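Local structure of insecticyanin-A (Manduca sexta, 1Z24) at residues V66-E71 with T179-T184; A24-E29 with C43-Y48; P6-D11 with C119-D124. The protein binds the bile pigment biliverdin IX gamma in a lipocalin pocket, giving a blue protein that, with lipoprotein-bound carotenes, makes hornworms green and camouflaged. All blocks are in the same frame, centred on the assembly; numbering follows the deposited sequence.

All three contacts reach the same curled, mostly antiparallel sheet, the lipocalin barrel, and all three touch the biliverdin. Contact 2 pairs strands 25-32 and 44-50 and closes before contact 1 opens; it is nested in the loop that contact 3 closes, whereas contacts 1 and 3 interlock, their segments alternating. Contact 1 adds the C-terminal strand 179-182 to strand 66-76. Its centre is about 15 Å from that of contact 2 and about 31 Å from that of contact 3, which ties the N-terminal loop to strand 113-122. Contacts 2 and 3, about 28 Å apart between centres, lie on opposite sides of the chain's centre, so the pigment is met from well-separated parts of the wall.

Contact 1: residues V66-E71 with T179-T184. With BLV (biliverdin IX gamma chromophore), chain B.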
loop_
_atom_site.group_PDB
_atom_site.type_symbol
_atom_site.label_atom_id
_atom_site.label_comp_id
_atom_site.label_asym_id
_atom_site.label_seq_id
_atom_site.Cartn_x
_atom_site.Cartn_y
_atom_site.Cartn_z
ATOM N N VAL A 66 37.438 6.191 -11.607
ATOM C CA VAL A 66 36.885 7.237 -12.422
ATOM C C VAL A 66 35.711 7.892 -11.767
ATOM O O VAL A 66 34.796 7.231 -11.237
ATOM C CB VAL A 66 36.338 6.660 -13.689
ATOM C CG1 VAL A 66 35.806 7.855 -14.502
ATOM C CG2 VAL A 66 37.535 5.950 -14.307
ATOM N N LYS A 67 35.750 9.196 -11.836
ATOM C CA LYS A 67 34.683 9.899 -11.251
ATOM C C LYS A 67 33.697 10.247 -12.291
ATOM O O LYS A 67 33.958 11.133 -13.100
ATOM C CB LYS A 67 35.083 11.188 -10.571
ATOM C CG LYS A 67 34.026 11.750 -9.629
ATOM C CD LYS A 67 33.792 13.246 -9.653
ATOM C CE LYS A 67 34.875 14.245 -9.265
ATOM N NZ LYS A 67 34.556 15.044 -8.051
ATOM N N GLU A 68 32.563 9.576 -12.236
ATOM C CA GLU A 68 31.517 9.888 -13.184
ATOM C C GLU A 68 30.514 10.874 -12.599
ATOM O O GLU A 68 30.074 10.795 -11.414
ATOM C CB GLU A 68 30.820 8.657 -13.709
ATOM C CG GLU A 68 31.826 7.724 -14.325
ATOM C CD GLU A 68 31.181 6.410 -14.660
ATOM O OE1 GLU A 68 29.986 6.224 -14.568
ATOM O OE2 GLU A 68 32.018 5.495 -15.034
ATOM N N TYR A 69 30.132 11.828 -13.463
ATOM C CA TYR A 69 29.196 12.796 -12.981
ATOM C C TYR A 69 28.134 13.198 -13.981
ATOM O O TYR A 69 28.221 12.883 -15.173
ATOM C CB TYR A 69 29.961 13.979 -12.432
ATOM C CG TYR A 69 30.712 14.646 -13.511
ATOM C CD1 TYR A 69 30.132 15.786 -14.072
ATOM C CD2 TYR A 69 31.962 14.171 -13.946
ATOM C CE1 TYR A 69 30.807 16.479 -15.081
ATOM C CE2 TYR A 69 32.659 14.851 -14.953
ATOM C CZ TYR A 69 32.060 16.001 -15.502
ATOM O OH TYR A 69 32.679 16.718 -16.496
ATOM N N MET A 70 27.116 13.890 -13.459
ATOM C CA MET A 70 25.994 14.357 -14.260
ATOM C C MET A 70 25.617 15.731 -13.801
ATOM O O MET A 70 25.558 15.990 -12.595
ATOM C CB MET A 70 24.732 13.564 -13.879
ATOM C CG MET A 70 24.818 12.093 -14.119
ATOM S SD MET A 70 23.521 11.158 -13.260
ATOM C CE MET A 70 22.086 11.351 -14.283
ATOM N N GLU A 71 25.348 16.598 -14.759
ATOM C CA GLU A 71 24.946 17.954 -14.450
ATOM C C GLU A 71 23.546 18.196 -14.970
ATOM O O GLU A 71 23.259 17.820 -16.105
ATOM C CB GLU A 71 25.908 18.954 -15.088
ATOM C CG GLU A 71 27.376 18.625 -14.728
ATOM C CD GLU A 71 28.368 19.730 -15.057
ATOM O OE1 GLU A 71 28.731 20.501 -14.216
ATOM O OE2 GLU A 71 28.768 19.793 -16.313
ATOM N N THR A 179 40.685 10.051 -12.674
ATOM C CA THR A 179 40.099 10.802 -13.759
ATOM C C THR A 179 38.597 10.912 -13.649
ATOM O O THR A 179 38.003 10.151 -12.882
ATOM C CB THR A 179 40.501 10.155 -15.086
ATOM O OG1 THR A 179 40.214 11.042 -16.158
ATOM C CG2 THR A 179 39.753 8.837 -15.203
ATOM N N THR A 180 38.027 11.863 -14.449
ATOM C CA THR A 180 36.597 12.168 -14.530
ATOM C C THR A 180 35.873 11.888 -15.845
ATOM O O THR A 180 36.430 11.647 -16.904
ATOM C CB THR A 180 36.294 13.538 -14.086
ATOM O OG1 THR A 180 36.438 14.398 -15.149
ATOM C CG2 THR A 180 37.236 13.883 -12.985
ATOM N N TYR A 181 34.578 11.913 -15.783
ATOM C CA TYR A 181 33.844 11.659 -16.998
ATOM C C TYR A 181 32.433 12.069 -16.799
ATOM O O TYR A 181 31.774 11.651 -15.834
ATOM C CB TYR A 181 33.957 10.220 -17.372
ATOM C CG TYR A 181 33.046 9.794 -18.453
ATOM C CD1 TYR A 181 33.503 9.868 -19.764
ATOM C CD2 TYR A 181 31.763 9.305 -18.210
ATOM C CE1 TYR A 181 32.709 9.466 -20.836
ATOM C CE2 TYR A 181 30.958 8.894 -19.277
ATOM C CZ TYR A 181 31.428 8.975 -20.591
ATOM O OH TYR A 181 30.655 8.568 -21.666
ATOM N N SER A 182 32.016 12.910 -17.721
ATOM C CA SER A 182 30.677 13.442 -17.730
ATOM C C SER A 182 29.670 12.505 -18.391
ATOM O O SER A 182 29.737 12.260 -19.573
ATOM C CB SER A 182 30.641 14.662 -18.630
ATOM O OG SER A 182 29.371 15.303 -18.527
ATOM N N LEU A 183 28.721 11.993 -17.645
ATOM C CA LEU A 183 27.745 11.120 -18.241
ATOM C C LEU A 183 26.759 11.907 -19.072
ATOM O O LEU A 183 26.212 11.394 -20.019
ATOM C CB LEU A 183 26.947 10.348 -17.162
ATOM C CG LEU A 183 27.848 9.447 -16.318
ATOM C CD1 LEU A 183 27.100 9.028 -15.132
ATOM C CD2 LEU A 183 28.192 8.192 -17.078
ATOM N N THR A 184 26.497 13.147 -18.676
ATOM C CA THR A 184 25.551 14.026 -19.369
ATOM C C THR A 184 26.310 14.735 -20.462
ATOM O O THR A 184 27.512 14.738 -20.469
ATOM C CB THR A 184 24.842 15.043 -18.417
ATOM O OG1 THR A 184 25.790 15.551 -17.452
ATOM C CG2 THR A 184 23.778 14.327 -17.546
HETATM N NA BLV B . 17.848 8.117 -9.601
HETATM C C1A BLV B . 17.079 7.424 -10.474
HETATM C C2A BLV B . 15.657 7.687 -10.334
HETATM C C3A BLV B . 15.557 8.601 -9.327
HETATM C C4A BLV B . 16.937 8.853 -8.872
HETATM C CMA BLV B . 14.275 9.231 -8.661
HETATM O OA BLV B . 17.552 6.668 -11.296
HETATM C CAA BLV B . 14.573 7.038 -11.095
HETATM C CBA BLV B . 14.466 5.687 -10.453
HETATM C CGA BLV B . 13.511 4.826 -11.279
HETATM O O1A BLV B . 12.381 4.618 -10.933
HETATM O O2A BLV B . 13.894 4.379 -12.315
HETATM C CHB BLV B . 17.238 9.711 -7.815
HETATM N NB BLV B . 19.681 9.642 -7.742
HETATM C C1B BLV B . 18.451 9.892 -7.172
HETATM C C2B BLV B . 18.597 10.404 -5.832
HETATM C C3B BLV B . 19.911 10.452 -5.608
HETATM C C4B BLV B . 20.589 9.956 -6.810
HETATM C CMB BLV B . 17.473 10.814 -4.894
HETATM C CAB BLV B . 20.575 10.909 -4.344
HETATM C CBB BLV B . 21.647 10.134 -3.974
HETATM C CHC BLV B . 21.983 9.913 -6.949
HETATM N NC BLV B . 22.466 8.912 -9.102
HETATM C C1C BLV B . 22.798 9.641 -8.010
HETATM C C2C BLV B . 24.200 10.086 -8.071
HETATM C C3C BLV B . 24.771 9.686 -9.209
HETATM C C4C BLV B . 23.647 8.921 -9.887
HETATM C CMC BLV B . 24.826 10.942 -7.075
HETATM C CAC BLV B . 26.181 9.829 -9.814
HETATM C CBC BLV B . 26.369 9.770 -11.154
HETATM C CHD BLV B . 23.777 8.195 -11.123
HETATM N ND BLV B . 21.504 8.566 -12.020
HETATM C C1D BLV B . 22.824 8.039 -12.110
HETATM C C2D BLV B . 23.006 7.349 -13.424
HETATM C C3D BLV B . 21.819 7.455 -14.113
HETATM C C4D BLV B . 20.938 8.207 -13.237
HETATM C CMD BLV B . 24.223 6.636 -13.930
HETATM O OD BLV B . 19.807 8.500 -13.543
HETATM C CAD BLV B . 21.527 6.938 -15.465
HETATM C CBD BLV B . 21.584 8.101 -16.437
HETATM C CGD BLV B . 21.070 7.683 -17.862
HETATM O O1D BLV B . 21.846 7.338 -18.695
HETATM O O2D BLV B . 19.883 7.676 -18.133
#
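Tyr69 lays its ring over the backbone of Ser182, and its atoms can be followed outward one by one. From CB the ring carbon CG sits between the backbone N and the carbonyl carbon (chi1 64°), a turn that brings the ring across the neighbouring strand. CG passes the carbonyl oxygen of Tyr181, and CD2 and CE2 lie beside that carbonyl group, while Thr180 OG1 lies at the ring edge. CE1 faces Ser182 OG, and CZ lies against Ser182 CA and CB. Ser182 CA stands over one face, 3.8 Å from the centroid of the Tyr69 ring, a CH-pi contact. At the tip, Tyr69 OH reaches Ser182 CB at 3.6 Å. Tyr58, on strand 55-63, also meets this ring.

Beneath these side chains, residues 66-69 and 179-182 form a parallel pair, with strand directions 23° apart. In the lipocalin barrel this is the C-terminal strand added beside strand 66-76, which pairs antiparallel with 55-63. Lys67 N to Thr179 O, Tyr181 N to Lys67 O and Tyr69 N to Tyr181 O are the ladder bonds; Leu183 N then gives a 2.7 Å bond to Tyr69 O.

Beyond Leu183 the pairing passes to a side chain: Glu71 N donates to Thr184 OG1 over 2.9 Å, nearly straight at 170°. Ser182 OG donates to Thr184 O, a bond within the segment.

On the other face from Tyr69, Val66 CG2 lies alongside Thr179 CG2, pointing the same way, and Leu183 CD2 meets Glu68 OE1. Leu183 CD1 packs on Met70 CG and approaches the pigment methyl CMD. The Met70 thioether goes further inward, SD lying 3.4 Å from C1D of the biliverdin.

Contact 2: residues A24-E29 with C43-Y48. With BLV (biliverdin IX gamma chromophore), chain B.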
loop_
_atom_site.group_PDB
_atom_site.type_symbol
_atom_site.label_atom_id
_atom_site.label_comp_id
_atom_site.label_asym_id
_atom_site.label_seq_id
_atom_site.Cartn_x
_atom_site.Cartn_y
_atom_site.Cartn_z
ATOM N N ALA A 24 19.115 22.680 -0.121
ATOM C CA ALA A 24 20.297 22.780 -0.922
ATOM C C ALA A 24 21.564 22.354 -0.162
ATOM O O ALA A 24 21.708 22.485 1.057
ATOM C CB ALA A 24 20.358 24.181 -1.577
ATOM N N GLY A 25 22.512 21.794 -0.892
ATOM C CA GLY A 25 23.751 21.333 -0.298
ATOM C C GLY A 25 24.257 20.031 -0.901
ATOM O O GLY A 25 23.779 19.550 -1.902
ATOM N N ALA A 26 25.256 19.449 -0.281
ATOM C CA ALA A 26 25.842 18.206 -0.749
ATOM C C ALA A 26 25.346 17.024 0.079
ATOM O O ALA A 26 25.606 16.847 1.285
ATOM C CB ALA A 26 27.341 18.366 -0.627
ATOM N N TRP A 27 24.603 16.180 -0.577
ATOM C CA TRP A 27 24.071 15.045 0.158
ATOM C C TRP A 27 24.806 13.773 -0.153
ATOM O O TRP A 27 24.953 13.425 -1.327
ATOM C CB TRP A 27 22.576 14.861 -0.252
ATOM C CG TRP A 27 21.656 15.931 0.249
ATOM C CD1 TRP A 27 21.169 17.008 -0.459
ATOM C CD2 TRP A 27 21.123 16.020 1.606
ATOM N NE1 TRP A 27 20.367 17.755 0.381
ATOM C CE2 TRP A 27 20.283 17.176 1.637
ATOM C CE3 TRP A 27 21.267 15.252 2.774
ATOM C CZ2 TRP A 27 19.594 17.589 2.795
ATOM C CZ3 TRP A 27 20.592 15.722 3.929
ATOM C CH2 TRP A 27 19.804 16.867 3.932
ATOM N N HIS A 28 25.252 13.090 0.906
ATOM C CA HIS A 28 25.949 11.835 0.781
ATOM C C HIS A 28 24.939 10.716 0.871
ATOM O O HIS A 28 24.018 10.742 1.709
ATOM C CB HIS A 28 26.954 11.595 1.903
ATOM C CG HIS A 28 27.907 12.743 1.966
ATOM N ND1 HIS A 28 27.548 13.942 2.528
ATOM C CD2 HIS A 28 29.216 12.829 1.523
ATOM C CE1 HIS A 28 28.606 14.728 2.411
ATOM N NE2 HIS A 28 29.637 14.094 1.820
ATOM N N GLU A 29 25.097 9.734 -0.007
ATOM C CA GLU A 29 24.171 8.610 -0.001
ATOM C C GLU A 29 24.691 7.567 0.982
ATOM O O GLU A 29 25.524 6.789 0.631
ATOM C CB GLU A 29 24.100 8.050 -1.419
ATOM C CG GLU A 29 23.324 6.726 -1.420
ATOM C CD GLU A 29 23.295 6.191 -2.788
ATOM O OE1 GLU A 29 22.543 6.628 -3.659
ATOM O OE2 GLU A 29 24.198 5.265 -2.956
ATOM N N CYS A 43 31.074 6.349 -2.970
ATOM C CA CYS A 43 31.314 7.717 -2.634
ATOM C C CYS A 43 30.301 8.555 -3.374
ATOM O O CYS A 43 30.628 9.601 -3.895
ATOM C CB CYS A 43 32.712 8.108 -3.132
ATOM S SG CYS A 43 33.225 9.722 -2.562
ATOM N N THR A 44 29.072 8.049 -3.441
ATOM C CA THR A 44 27.980 8.728 -4.126
ATOM C C THR A 44 27.448 9.970 -3.412
ATOM O O THR A 44 26.990 9.901 -2.281
ATOM C CB THR A 44 26.832 7.759 -4.261
ATOM O OG1 THR A 44 27.385 6.681 -4.853
ATOM C CG2 THR A 44 25.743 8.312 -5.203
ATOM N N ILE A 45 27.493 11.112 -4.101
ATOM C CA ILE A 45 27.020 12.333 -3.516
ATOM C C ILE A 45 26.220 13.146 -4.521
ATOM O O ILE A 45 26.566 13.298 -5.689
ATOM C CB ILE A 45 28.257 13.121 -3.169
ATOM C CG1 ILE A 45 29.227 12.264 -2.368
ATOM C CG2 ILE A 45 27.900 14.471 -2.514
ATOM C CD1 ILE A 45 30.498 13.023 -2.021
ATOM N N ALA A 46 25.127 13.687 -4.066
ATOM C CA ALA A 46 24.289 14.518 -4.913
ATOM C C ALA A 46 24.391 15.925 -4.369
ATOM O O ALA A 46 24.114 16.141 -3.179
ATOM C CB ALA A 46 22.824 14.063 -4.871
ATOM N N GLU A 47 24.791 16.896 -5.197
ATOM C CA GLU A 47 24.901 18.265 -4.723
ATOM C C GLU A 47 23.936 19.160 -5.445
ATOM O O GLU A 47 23.977 19.244 -6.671
ATOM C CB GLU A 47 26.261 18.811 -5.028
ATOM C CG GLU A 47 26.525 20.221 -4.432
ATOM C CD GLU A 47 27.862 20.807 -4.922
ATOM O OE1 GLU A 47 27.974 21.925 -5.400
ATOM O OE2 GLU A 47 28.885 19.973 -4.814
ATOM N N TYR A 48 23.072 19.822 -4.655
ATOM C CA TYR A 48 22.053 20.701 -5.150
ATOM C C TYR A 48 22.434 22.090 -4.749
ATOM O O TYR A 48 22.748 22.296 -3.595
ATOM C CB TYR A 48 20.675 20.382 -4.474
ATOM C CG TYR A 48 20.234 18.900 -4.640
ATOM C CD1 TYR A 48 20.461 18.226 -5.844
ATOM C CD2 TYR A 48 19.673 18.157 -3.597
ATOM C CE1 TYR A 48 20.091 16.895 -6.029
ATOM C CE2 TYR A 48 19.276 16.826 -3.761
ATOM C CZ TYR A 48 19.480 16.192 -4.993
ATOM O OH TYR A 48 19.086 14.890 -5.239
HETATM N NA BLV B . 17.848 8.117 -9.601
HETATM C C1A BLV B . 17.079 7.424 -10.474
HETATM C C2A BLV B . 15.657 7.687 -10.334
HETATM C C3A BLV B . 15.557 8.601 -9.327
HETATM C C4A BLV B . 16.937 8.853 -8.872
HETATM C CMA BLV B . 14.275 9.231 -8.661
HETATM O OA BLV B . 17.552 6.668 -11.296
HETATM C CAA BLV B . 14.573 7.038 -11.095
HETATM C CBA BLV B . 14.466 5.687 -10.453
HETATM C CGA BLV B . 13.511 4.826 -11.279
HETATM O O1A BLV B . 12.381 4.618 -10.933
HETATM O O2A BLV B . 13.894 4.379 -12.315
HETATM C CHB BLV B . 17.238 9.711 -7.815
HETATM N NB BLV B . 19.681 9.642 -7.742
HETATM C C1B BLV B . 18.451 9.892 -7.172
HETATM C C2B BLV B . 18.597 10.404 -5.832
HETATM C C3B BLV B . 19.911 10.452 -5.608
HETATM C C4B BLV B . 20.589 9.956 -6.810
HETATM C CMB BLV B . 17.473 10.814 -4.894
HETATM C CAB BLV B . 20.575 10.909 -4.344
HETATM C CBB BLV B . 21.647 10.134 -3.974
HETATM C CHC BLV B . 21.983 9.913 -6.949
HETATM N NC BLV B . 22.466 8.912 -9.102
HETATM C C1C BLV B . 22.798 9.641 -8.010
HETATM C C2C BLV B . 24.200 10.086 -8.071
HETATM C C3C BLV B . 24.771 9.686 -9.209
HETATM C C4C BLV B . 23.647 8.921 -9.887
HETATM C CMC BLV B . 24.826 10.942 -7.075
HETATM C CAC BLV B . 26.181 9.829 -9.814
HETATM C CBC BLV B . 26.369 9.770 -11.154
HETATM C CHD BLV B . 23.777 8.195 -11.123
HETATM N ND BLV B . 21.504 8.566 -12.020
HETATM C C1D BLV B . 22.824 8.039 -12.110
HETATM C C2D BLV B . 23.006 7.349 -13.424
HETATM C C3D BLV B . 21.819 7.455 -14.113
HETATM C C4D BLV B . 20.938 8.207 -13.237
HETATM C CMD BLV B . 24.223 6.636 -13.930
HETATM O OD BLV B . 19.807 8.500 -13.543
HETATM C CAD BLV B . 21.527 6.938 -15.465
HETATM C CBD BLV B . 21.584 8.101 -16.437
HETATM C CGD BLV B . 21.070 7.683 -17.862
HETATM O O1D BLV B . 21.846 7.338 -18.695
HETATM O O2D BLV B . 19.883 7.676 -18.133
#
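Trp27 and Ala46 face each other as a hydrogen-bonded pair in an antiparallel ladder, part of the beta hairpin of strands 25-32 and 44-50 in the lipocalin barrel. The strand directions differ by 158°.

Backbone bonds come first. Trp27 N gives a bond to Ala46 O and Ala46 N returns one to Trp27 O; Gly25 and Tyr48 exchange a second such pair, and Glu29 N reaches Thr44 O at 3.0 Å. Gly25 has phi 142°, where a CB would press on the preceding carbonyl oxygen.

Among the ring contacts, Trp27 CD1 touches Tyr48 CD2 at 3.7 Å. The two side chains cross at about a right angle, with the planes of the indole five-membered ring and the phenol inclined by 50°. Their polar ends are held elsewhere: Trp27 NE1 by Phe23 O, Tyr48 OH by the hydroxyl of Tyr88.

On the face carrying Ala26, His28 and Ile45, His28 and Ile45 run side by side, Ile45 CD1 lying 3.8 Å from His28 CD2. The apolar pair here is Ala26 CB with Ile45 CG2, at 4.4 Å. Ile45 CG2, anti to the backbone N, lies beside Trp27 O. His28 ND1 is hydrogen-bonded to Ser136 O.

Towards the pigment, the extended Glu29 crosses Thr44, its OE2 held by Asn168 and a salt bridge to Lys32, while Thr44 CG2 lies 3.4 Å from the biliverdin methyl CMC.

Contact 3: residues P6-D11 with C119-D124; sequences PGYCPD and CDYHPD. With BLV (biliverdin IX gamma chromophore), chain B.
Cys119 SG lies anti to the backbone N (chi1 -174°) and Cys9 SG anti to the carbonyl carbon, which brings the two sulfurs together in a disulfide. Cys9 SG and Cys119 SG are 2.1 Å apart, with a C-S-S-C torsion of -90°.

Tyr121 extends from the strand beneath the loop. Its CB comes 4.1 Å from Cys9 SG, so the aromatic chain starts beside the bridge. Further out, Tyr8 CD1 sits over one face of the Tyr121 ring, displaced toward the rim, and Tyr8 CE1 is 3.5 Å from Tyr121 CZ. The rings meet obliquely, their planes 34° apart and centroids 4.7 Å apart. At the ring edge Gly7 O lies 3.4 Å from Tyr121 CE1; this carbonyl also accepts a hydrogen bond from His128. Replacing Tyr121 with an alanine would probably leave the Tyr8 ring without its aromatic partner and less restrained in its rotation, opening a gap where the ring lay against Tyr8 and Gly7.

Tyr8 also packs on Ser157 of the second subunit. Asp120 points away from the loop, its OD1 3.0 Å from O1A of a biliverdin propionate. Together, the disulfide and the tyrosine pair join the N-terminal segment to strand 113-122 of the lipocalin barrel, beside the pigment pocket.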
loop_
_atom_site.group_PDB
_atom_site.type_symbol
_atom_site.label_atom_id
_atom_site.label_comp_id
_atom_site.label_asym_id
_atom_site.label_seq_id
_atom_site.Cartn_x
_atom_site.Cartn_y
_atom_site.Cartn_z
ATOM N N PRO A 6 4.159 -6.562 -5.994
ATOM C CA PRO A 6 3.003 -6.584 -6.855
ATOM C C PRO A 6 2.051 -5.438 -6.748
ATOM O O PRO A 6 1.925 -4.829 -5.711
ATOM C CB PRO A 6 2.209 -7.827 -6.517
ATOM C CG PRO A 6 2.779 -8.355 -5.215
ATOM C CD PRO A 6 4.130 -7.650 -5.002
ATOM N N GLY A 7 1.365 -5.149 -7.840
ATOM C CA GLY A 7 0.380 -4.085 -7.812
ATOM C C GLY A 7 0.888 -2.710 -8.101
ATOM O O GLY A 7 2.048 -2.528 -8.452
ATOM N N TYR A 8 -0.035 -1.754 -7.944
ATOM C CA TYR A 8 0.261 -0.345 -8.189
ATOM C C TYR A 8 1.038 0.214 -7.031
ATOM O O TYR A 8 1.019 -0.371 -5.964
ATOM C CB TYR A 8 -1.119 0.459 -8.276
ATOM C CG TYR A 8 -1.994 0.050 -9.443
ATOM C CD1 TYR A 8 -1.674 0.402 -10.741
ATOM C CD2 TYR A 8 -3.126 -0.732 -9.279
ATOM C CE1 TYR A 8 -2.464 0.047 -11.840
ATOM C CE2 TYR A 8 -3.916 -1.125 -10.351
ATOM C CZ TYR A 8 -3.588 -0.743 -11.650
ATOM O OH TYR A 8 -4.364 -1.144 -12.732
ATOM N N CYS A 9 1.693 1.350 -7.229
ATOM C CA CYS A 9 2.446 1.955 -6.140
ATOM C C CYS A 9 1.475 2.314 -5.074
ATOM O O CYS A 9 0.381 2.660 -5.442
ATOM C CB CYS A 9 2.929 3.315 -6.726
ATOM S SG CYS A 9 4.289 3.002 -7.836
ATOM N N PRO A 10 1.837 2.253 -3.790
ATOM C CA PRO A 10 0.911 2.601 -2.723
ATOM C C PRO A 10 0.750 4.088 -2.551
ATOM O O PRO A 10 1.525 4.926 -3.066
ATOM C CB PRO A 10 1.562 2.241 -1.399
ATOM C CG PRO A 10 3.019 2.105 -1.768
ATOM C CD PRO A 10 2.988 1.587 -3.196
ATOM N N ASP A 11 -0.273 4.423 -1.787
ATOM C CA ASP A 11 -0.481 5.834 -1.562
ATOM C C ASP A 11 0.655 6.288 -0.652
ATOM O O ASP A 11 1.083 5.580 0.255
ATOM C CB ASP A 11 -1.818 5.979 -0.846
ATOM C CG ASP A 11 -2.286 7.417 -0.498
ATOM O OD1 ASP A 11 -3.135 7.640 0.363
ATOM O OD2 ASP A 11 -1.690 8.383 -1.196
ATOM N N CYS A 119 8.583 5.269 -6.609
ATOM C CA CYS A 119 7.820 4.087 -6.925
ATOM C C CYS A 119 7.592 4.165 -8.395
ATOM O O CYS A 119 7.064 5.136 -8.900
ATOM C CB CYS A 119 6.472 3.990 -6.134
ATOM S SG CYS A 119 5.729 2.370 -6.504
ATOM N N ASP A 120 8.042 3.143 -9.077
ATOM C CA ASP A 120 7.950 3.029 -10.524
ATOM C C ASP A 120 7.033 1.878 -10.908
ATOM O O ASP A 120 7.360 0.705 -10.665
ATOM C CB ASP A 120 9.391 2.749 -10.971
ATOM C CG ASP A 120 9.598 2.845 -12.466
ATOM O OD1 ASP A 120 10.611 3.325 -12.949
ATOM O OD2 ASP A 120 8.610 2.414 -13.208
ATOM N N TYR A 121 5.887 2.212 -11.503
ATOM C CA TYR A 121 4.927 1.172 -11.880
ATOM C C TYR A 121 5.136 0.618 -13.292
ATOM O O TYR A 121 5.226 1.382 -14.227
ATOM C CB TYR A 121 3.443 1.606 -11.594
ATOM C CG TYR A 121 2.428 0.515 -11.995
ATOM C CD1 TYR A 121 2.236 -0.639 -11.238
ATOM C CD2 TYR A 121 1.654 0.615 -13.153
ATOM C CE1 TYR A 121 1.353 -1.643 -11.621
ATOM C CE2 TYR A 121 0.711 -0.341 -13.539
ATOM C CZ TYR A 121 0.595 -1.491 -12.777
ATOM O OH TYR A 121 -0.250 -2.441 -13.159
ATOM N N HIS A 122 5.218 -0.708 -13.445
ATOM C CA HIS A 122 5.376 -1.390 -14.741
ATOM C C HIS A 122 4.057 -2.111 -15.073
ATOM O O HIS A 122 3.809 -3.198 -14.608
ATOM C CB HIS A 122 6.404 -2.477 -14.557
ATOM C CG HIS A 122 7.752 -1.872 -14.419
ATOM N ND1 HIS A 122 8.741 -2.029 -15.390
ATOM C CD2 HIS A 122 8.290 -1.124 -13.409
ATOM C CE1 HIS A 122 9.841 -1.371 -14.958
ATOM N NE2 HIS A 122 9.597 -0.817 -13.775
ATOM N N PRO A 123 3.185 -1.511 -15.845
ATOM C CA PRO A 123 1.909 -2.105 -16.180
ATOM C C PRO A 123 2.061 -3.431 -16.841
ATOM O O PRO A 123 1.245 -4.314 -16.625
ATOM C CB PRO A 123 1.201 -1.176 -17.111
ATOM C CG PRO A 123 2.181 -0.042 -17.373
ATOM C CD PRO A 123 3.501 -0.394 -16.708
ATOM N N ASP A 124 3.114 -3.553 -17.629
ATOM C CA ASP A 124 3.339 -4.825 -18.272
ATOM C C ASP A 124 3.693 -5.892 -17.237
ATOM O O ASP A 124 3.724 -7.066 -17.533
ATOM C CB ASP A 124 4.470 -4.859 -19.300
ATOM C CG ASP A 124 5.787 -4.427 -18.710
ATOM O OD1 ASP A 124 6.775 -5.117 -18.817
ATOM O OD2 ASP A 124 5.764 -3.261 -18.066
HETATM N NA BLV B . 17.848 8.117 -9.601
HETATM C C1A BLV B . 17.079 7.424 -10.474
HETATM C C2A BLV B . 15.657 7.687 -10.334
HETATM C C3A BLV B . 15.557 8.601 -9.327
HETATM C C4A BLV B . 16.937 8.853 -8.872
HETATM C CMA BLV B . 14.275 9.231 -8.661
HETATM O OA BLV B . 17.552 6.668 -11.296
HETATM C CAA BLV B . 14.573 7.038 -11.095
HETATM C CBA BLV B . 14.466 5.687 -10.453
HETATM C CGA BLV B . 13.511 4.826 -11.279
HETATM O O1A BLV B . 12.381 4.618 -10.933
HETATM O O2A BLV B . 13.894 4.379 -12.315
HETATM C CHB BLV B . 17.238 9.711 -7.815
HETATM N NB BLV B . 19.681 9.642 -7.742
HETATM C C1B BLV B . 18.451 9.892 -7.172
HETATM C C2B BLV B . 18.597 10.404 -5.832
HETATM C C3B BLV B . 19.911 10.452 -5.608
HETATM C C4B BLV B . 20.589 9.956 -6.810
HETATM C CMB BLV B . 17.473 10.814 -4.894
HETATM C CAB BLV B . 20.575 10.909 -4.344
HETATM C CBB BLV B . 21.647 10.134 -3.974
HETATM C CHC BLV B . 21.983 9.913 -6.949
HETATM N NC BLV B . 22.466 8.912 -9.102
HETATM C C1C BLV B . 22.798 9.641 -8.010
HETATM C C2C BLV B . 24.200 10.086 -8.071
HETATM C C3C BLV B . 24.771 9.686 -9.209
HETATM C C4C BLV B . 23.647 8.921 -9.887
HETATM C CMC BLV B . 24.826 10.942 -7.075
HETATM C CAC BLV B . 26.181 9.829 -9.814
HETATM C CBC BLV B . 26.369 9.770 -11.154
HETATM C CHD BLV B . 23.777 8.195 -11.123
HETATM N ND BLV B . 21.504 8.566 -12.020
HETATM C C1D BLV B . 22.824 8.039 -12.110
HETATM C C2D BLV B . 23.006 7.349 -13.424
HETATM C C3D BLV B . 21.819 7.455 -14.113
HETATM C C4D BLV B . 20.938 8.207 -13.237
HETATM C CMD BLV B . 24.223 6.636 -13.930
HETATM O OD BLV B . 19.807 8.500 -13.543
HETATM C CAD BLV B . 21.527 6.938 -15.465
HETATM C CBD BLV B . 21.584 8.101 -16.437
HETATM C CGD BLV B . 21.070 7.683 -17.862
HETATM O O1D BLV B . 21.846 7.338 -18.695
HETATM O O2D BLV B . 19.883 7.676 -18.133
#